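Bifunctional GH43-CE protein (Bacteroides eggerthii, PDB 6MLY) is a two-enzyme polypeptide, joining a family 43 glycoside hydrolase, probably a xylan-cleaving beta-xylosidase, to a carbohydrate esterase. Local coordinates at residues M33-V38 against F263-E268; D40-S45 against G253-P258. All blocks are in the same frame, centred on the assembly; numbering follows the deposited sequence.

Both contacts lie in the glycoside hydrolase part of the chain and join the same two antiparallel sheets. From the N terminus, strand 34-38 turns back into strand 41-45, its neighbour in a four-stranded sheet. More than two hundred residues later the chain returns as strand 250-256 and then strand 262-269, neighbours in a three-stranded sheet. Contact 2 (40-45 with 253-258) closes the inner loop, and contact 1 (33-38 with 263-268) closes a longer one that encloses it. Two successive hairpins therefore meet, as expected where the first and last sheets of a family 43 beta-propeller come together and shut the ring.

Contact 1: M33-V38 against F263-E268; sequences MSMLRV and FAYLFE
Tyr265 reaches from strand 262-269 to the backbone of strand 34-38, where its OH accepts a nearly straight hydrogen bond from Met35 N (3.1 Å, 179° at the hydrogen). Met35 CB lies over one face of the ring, 3.5 Å from the centroid and only 19° off the ring normal, in a CH-pi contact. Met35 CG is anti to the backbone N (chi1 -161°), which carries the chain alongside the ring with SD oblique to it in a Met-aromatic contact; the bend at chi3 then turns CE back to within 3.8 Å of Tyr265 CB. The two side chains thus run past each other in opposite directions. Met33 supplies a different surface: its O meets the ring edge in plane near CE1, while its CB packs on Tyr265 CD1 at 3.6 Å. Its unbranched thioether carries CE on to the backbone at Leu266 O. Tyrosine suits this place because its flat ring offers a face and an edge to buried neighbours while its hydroxyl meets a backbone N-H. Gln203 OE1 is also hydrogen-bonded to that hydroxyl, which implies that polar bonds at its far end and methionine packing along its ring together fix the tyrosine between the strands.

Contact 2: D40-S45 against G253-P258; sequences DTYYMS and GLVDTP
Tyr42 reaches from strand 41-45 to the backbone of 253-258 and makes most of this contact. Its CG is anti to its own carbonyl carbon (chi1 -64°), and the ring extends toward the end of strand 250-256, crossing Val255 at about a right angle. One ring edge does the inner packing: CE2 lies 3.7 Å from Val255 CG2 and 3.4 Å from Asp256 O, both near the ring plane. A branched valine suits the buried strand, since one methyl can meet the tyrosine while the side chain also touches Met35 and Tyr265. Beyond the edge, the phenol oxygen sits against carbon, with Thr257 CG2 at 3.2 Å and Pro258 CD at 3.6 Å. Thr257 thus presents its methyl to the tyrosine, while its OG1 is hydrogen-bonded to Arg261 N and Asp259 OD1 within the following turn.

Packing thins toward solvent, where Asp40 and Pro258 are exposed. Asp40 starts away from the other segment and only its carboxylate swings back, OD2 coming no nearer than 4.3 Å to Pro258 CG, a loose contact. Proline suits the start of this turn because its restricted backbone limits the path of the chain, and aspartate can keep its charged group in water.

Strand 34-38, the sheet neighbour of 41-45, reaches both segments through Arg37, which touches Tyr42 and Pro258 and makes a salt bridge with Asp256. On the first sheet, Tyr42 is backbone-bonded to Ser60 of strand 56-60; on the second, Thr257 packs on Phe263 of strand 262-269, the next strand of its hairpin.

Contact 1: M33-V38 against F263-E268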
loop_
_atom_site.group_PDB
_atom_site.type_symbol
_atom_site.label_atom_id
_atom_site.label_comp_id
_atom_site.label_asym_id
_atom_site.label_seq_id
_atom_site.Cartn_x
_atom_site.Cartn_y
_atom_site.Cartn_z
ATOM N N MET A 33 -16.063 17.575 -8.744
ATOM C CA MET A 33 -16.218 18.824 -8.033
ATOM C C MET A 33 -17.305 19.663 -8.715
ATOM O O MET A 33 -17.408 19.701 -9.942
ATOM C CB MET A 33 -14.909 19.619 -8.021
ATOM C CG MET A 33 -13.855 19.036 -7.107
ATOM S SD MET A 33 -12.322 20.001 -7.111
ATOM C CE MET A 33 -11.693 19.627 -8.747
ATOM N N SER A 34 -18.126 20.306 -7.883
ATOM C CA SER A 34 -18.978 21.404 -8.268
ATOM C C SER A 34 -18.656 22.573 -7.334
ATOM O O SER A 34 -18.945 22.510 -6.144
ATOM C CB SER A 34 -20.431 21.005 -8.211
ATOM O OG SER A 34 -21.270 21.992 -8.795
ATOM N N MET A 35 -18.030 23.615 -7.892
ATOM C CA MET A 35 -17.467 24.727 -7.127
ATOM C C MET A 35 -18.259 26.016 -7.402
ATOM O O MET A 35 -18.832 26.217 -8.484
ATOM C CB MET A 35 -15.999 24.936 -7.509
ATOM C CG MET A 35 -15.189 25.720 -6.488
ATOM S SD MET A 35 -13.422 25.740 -6.898
ATOM C CE MET A 35 -12.976 24.076 -6.405
ATOM N N LEU A 36 -18.293 26.892 -6.398
ATOM C CA LEU A 36 -18.783 28.239 -6.585
ATOM C C LEU A 36 -18.164 29.160 -5.532
ATOM O O LEU A 36 -17.573 28.697 -4.539
ATOM C CB LEU A 36 -20.319 28.268 -6.545
ATOM C CG LEU A 36 -20.999 27.744 -5.279
ATOM C CD1 LEU A 36 -20.843 28.707 -4.111
ATOM C CD2 LEU A 36 -22.472 27.491 -5.538
ATOM N N ARG A 37 -18.302 30.464 -5.803
ATOM C CA ARG A 37 -17.876 31.539 -4.940
ATOM C C ARG A 37 -19.120 32.269 -4.432
ATOM O O ARG A 37 -20.126 32.317 -5.118
ATOM C CB ARG A 37 -16.966 32.497 -5.712
ATOM C CG ARG A 37 -16.429 33.652 -4.882
ATOM C CD ARG A 37 -15.259 34.347 -5.552
ATOM N NE ARG A 37 -15.682 35.141 -6.691
ATOM C CZ ARG A 37 -16.330 36.296 -6.584
ATOM N NH1 ARG A 37 -16.549 36.810 -5.386
ATOM N NH2 ARG A 37 -16.764 36.922 -7.664
ATOM N N VAL A 38 -19.034 32.808 -3.216
ATOM C CA VAL A 38 -20.056 33.680 -2.664
ATOM C C VAL A 38 -19.338 34.705 -1.783
ATOM O O VAL A 38 -19.100 34.467 -0.600
ATOM C CB VAL A 38 -21.130 32.908 -1.866
ATOM C CG1 VAL A 38 -22.304 33.807 -1.501
ATOM C CG2 VAL A 38 -21.620 31.663 -2.590
ATOM N N PHE A 263 -9.862 30.574 -12.927
ATOM C CA PHE A 263 -9.308 29.251 -12.728
ATOM C C PHE A 263 -10.302 28.211 -13.255
ATOM O O PHE A 263 -11.506 28.453 -13.274
ATOM C CB PHE A 263 -9.018 29.019 -11.242
ATOM C CG PHE A 263 -7.887 29.847 -10.688
ATOM C CD1 PHE A 263 -8.120 31.105 -10.157
ATOM C CD2 PHE A 263 -6.586 29.365 -10.700
ATOM C CE1 PHE A 263 -7.076 31.865 -9.651
ATOM C CE2 PHE A 263 -5.543 30.126 -10.192
ATOM C CZ PHE A 263 -5.789 31.375 -9.670
ATOM N N ALA A 264 -9.776 27.062 -13.686
ATOM C CA ALA A 264 -10.574 25.885 -14.020
ATOM C C ALA A 264 -10.316 24.805 -12.969
ATOM O O ALA A 264 -9.190 24.334 -12.851
ATOM C CB ALA A 264 -10.217 25.387 -15.396
ATOM N N TYR A 265 -11.351 24.433 -12.205
ATOM C CA TYR A 265 -11.236 23.329 -11.249
ATOM C C TYR A 265 -11.496 22.017 -12.000
ATOM O O TYR A 265 -12.532 21.875 -12.650
ATOM C CB TYR A 265 -12.146 23.531 -10.034
ATOM C CG TYR A 265 -13.628 23.554 -10.306
ATOM C CD1 TYR A 265 -14.377 22.390 -10.302
ATOM C CD2 TYR A 265 -14.289 24.751 -10.535
ATOM C CE1 TYR A 265 -15.741 22.410 -10.538
ATOM C CE2 TYR A 265 -15.654 24.791 -10.777
ATOM C CZ TYR A 265 -16.384 23.616 -10.775
ATOM O OH TYR A 265 -17.730 23.656 -11.003
ATOM N N LEU A 266 -10.513 21.103 -11.928
ATOM C CA LEU A 266 -10.484 19.818 -12.647
ATOM C C LEU A 266 -9.839 18.752 -11.751
ATOM O O LEU A 266 -9.346 19.068 -10.667
ATOM C CB LEU A 266 -9.667 19.975 -13.934
ATOM C CG LEU A 266 -10.048 21.130 -14.857
ATOM C CD1 LEU A 266 -8.912 21.437 -15.824
ATOM C CD2 LEU A 266 -11.331 20.821 -15.615
ATOM N N PHE A 267 -9.801 17.499 -12.226
ATOM C CA PHE A 267 -9.135 16.415 -11.490
ATOM C C PHE A 267 -8.444 15.430 -12.443
ATOM O O PHE A 267 -8.881 15.234 -13.586
ATOM C CB PHE A 267 -10.123 15.692 -10.570
ATOM C CG PHE A 267 -11.158 14.834 -11.259
ATOM C CD1 PHE A 267 -10.848 13.553 -11.697
ATOM C CD2 PHE A 267 -12.453 15.292 -11.437
ATOM C CE1 PHE A 267 -11.804 12.764 -12.320
ATOM C CE2 PHE A 267 -13.407 14.500 -12.060
ATOM C CZ PHE A 267 -13.084 13.239 -12.500
ATOM N N GLU A 268 -7.372 14.807 -11.929
ATOM C CA GLU A 268 -6.585 13.753 -12.592
ATOM C C GLU A 268 -6.909 12.409 -11.932
ATOM O O GLU A 268 -7.357 12.377 -10.790
ATOM C CB GLU A 268 -5.089 14.054 -12.450
ATOM C CG GLU A 268 -4.199 13.322 -13.444
ATOM C CD GLU A 268 -2.723 13.275 -13.071
ATOM O OE1 GLU A 268 -2.403 13.547 -11.893
ATOM O OE2 GLU A 268 -1.893 12.956 -13.956
#

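Contact 2: D40-S45 against G253-P258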
loop_
_atom_site.group_PDB
_atom_site.type_symbol
_atom_site.label_atom_id
_atom_site.label_comp_id
_atom_site.label_asym_id
_atom_site.label_seq_id
_atom_site.Cartn_x
_atom_site.Cartn_y
_atom_site.Cartn_z
ATOM N N ASP A 40 -16.271 36.330 -0.437
ATOM C CA ASP A 40 -14.871 36.023 -0.130
ATOM C C ASP A 40 -14.697 34.514 0.095
ATOM O O ASP A 40 -13.561 34.032 0.206
ATOM C CB ASP A 40 -14.402 36.820 1.093
ATOM C CG ASP A 40 -14.199 38.307 0.826
ATOM O OD1 ASP A 40 -14.906 39.133 1.462
ATOM O OD2 ASP A 40 -13.334 38.638 -0.015
ATOM N N THR A 41 -15.815 33.777 0.155
ATOM C CA THR A 41 -15.830 32.339 0.434
ATOM C C THR A 41 -15.886 31.540 -0.871
ATOM O O THR A 41 -16.404 32.018 -1.869
ATOM C CB THR A 41 -17.043 31.964 1.290
ATOM O OG1 THR A 41 -17.127 32.889 2.373
ATOM C CG2 THR A 41 -16.982 30.549 1.815
ATOM N N TYR A 42 -15.346 30.318 -0.838
ATOM C CA TYR A 42 -15.504 29.337 -1.907
ATOM C C TYR A 42 -16.187 28.095 -1.329
ATOM O O TYR A 42 -15.979 27.754 -0.173
ATOM C CB TYR A 42 -14.153 28.971 -2.525
ATOM C CG TYR A 42 -13.435 30.099 -3.220
ATOM C CD1 TYR A 42 -12.502 30.872 -2.547
ATOM C CD2 TYR A 42 -13.672 30.389 -4.557
ATOM C CE1 TYR A 42 -11.831 31.908 -3.178
ATOM C CE2 TYR A 42 -13.010 31.422 -5.203
ATOM C CZ TYR A 42 -12.090 32.189 -4.510
ATOM O OH TYR A 42 -11.421 33.204 -5.128
ATOM N N TYR A 43 -17.015 27.433 -2.141
ATOM C CA TYR A 43 -17.697 26.219 -1.729
ATOM C C TYR A 43 -17.609 25.183 -2.845
ATOM O O TYR A 43 -17.470 25.524 -4.011
ATOM C CB TYR A 43 -19.157 26.500 -1.375
ATOM C CG TYR A 43 -19.355 27.171 -0.041
ATOM C CD1 TYR A 43 -19.089 26.494 1.139
ATOM C CD2 TYR A 43 -19.824 28.472 0.043
ATOM C CE1 TYR A 43 -19.276 27.097 2.372
ATOM C CE2 TYR A 43 -20.017 29.090 1.267
ATOM C CZ TYR A 43 -19.739 28.401 2.435
ATOM O OH TYR A 43 -19.923 29.005 3.645
ATOM N N MET A 44 -17.712 23.912 -2.454
ATOM C CA MET A 44 -17.473 22.801 -3.352
ATOM C C MET A 44 -18.140 21.535 -2.796
ATOM O O MET A 44 -17.817 21.095 -1.693
ATOM C CB MET A 44 -15.967 22.567 -3.516
ATOM C CG MET A 44 -15.617 21.235 -4.151
ATOM S SD MET A 44 -14.054 20.580 -3.534
ATOM C CE MET A 44 -14.557 18.902 -3.165
ATOM N N SER A 45 -19.075 20.980 -3.582
ATOM C CA SER A 45 -19.643 19.649 -3.363
ATOM C C SER A 45 -18.741 18.610 -4.039
ATOM O O SER A 45 -17.778 18.959 -4.722
ATOM C CB SER A 45 -21.071 19.575 -3.860
ATOM O OG SER A 45 -21.122 19.661 -5.275
ATOM N N GLY A 253 -15.410 22.931 -14.049
ATOM C CA GLY A 253 -15.972 24.177 -14.546
ATOM C C GLY A 253 -15.104 25.364 -14.162
ATOM O O GLY A 253 -13.957 25.176 -13.730
ATOM N N LEU A 254 -15.663 26.574 -14.313
ATOM C CA LEU A 254 -14.969 27.829 -14.031
ATOM C C LEU A 254 -15.275 28.289 -12.604
ATOM O O LEU A 254 -16.352 28.034 -12.078
ATOM C CB LEU A 254 -15.424 28.896 -15.030
ATOM C CG LEU A 254 -14.939 28.705 -16.464
ATOM C CD1 LEU A 254 -15.639 29.677 -17.402
ATOM C CD2 LEU A 254 -13.429 28.865 -16.551
ATOM N N VAL A 255 -14.298 28.972 -12.002
ATOM C CA VAL A 255 -14.489 29.753 -10.789
ATOM C C VAL A 255 -13.583 30.981 -10.879
ATOM O O VAL A 255 -12.455 30.888 -11.354
ATOM C CB VAL A 255 -14.189 28.956 -9.507
ATOM C CG1 VAL A 255 -12.794 28.351 -9.525
ATOM C CG2 VAL A 255 -14.385 29.818 -8.269
ATOM N N ASP A 256 -14.102 32.115 -10.404
ATOM C CA ASP A 256 -13.421 33.392 -10.466
ATOM C C ASP A 256 -13.036 33.800 -9.042
ATOM O O ASP A 256 -13.546 33.237 -8.079
ATOM C CB ASP A 256 -14.288 34.448 -11.158
ATOM C CG ASP A 256 -15.588 34.792 -10.441
ATOM O OD1 ASP A 256 -16.162 33.896 -9.777
ATOM O OD2 ASP A 256 -16.026 35.959 -10.564
ATOM N N THR A 257 -12.125 34.771 -8.941
ATOM C CA THR A 257 -11.721 35.368 -7.677
ATOM C C THR A 257 -12.315 36.770 -7.592
ATOM O O THR A 257 -12.546 37.397 -8.621
ATOM C CB THR A 257 -10.191 35.405 -7.541
ATOM O OG1 THR A 257 -9.665 36.257 -8.560
ATOM C CG2 THR A 257 -9.551 34.038 -7.645
ATOM N N PRO A 258 -12.559 37.316 -6.379
ATOM C CA PRO A 258 -13.095 38.672 -6.240
ATOM C C PRO A 258 -12.329 39.743 -7.039
ATOM O O PRO A 258 -12.938 40.714 -7.487
ATOM C CB PRO A 258 -13.025 38.966 -4.729
ATOM C CG PRO A 258 -12.200 37.837 -4.130
ATOM C CD PRO A 258 -12.349 36.666 -5.078
#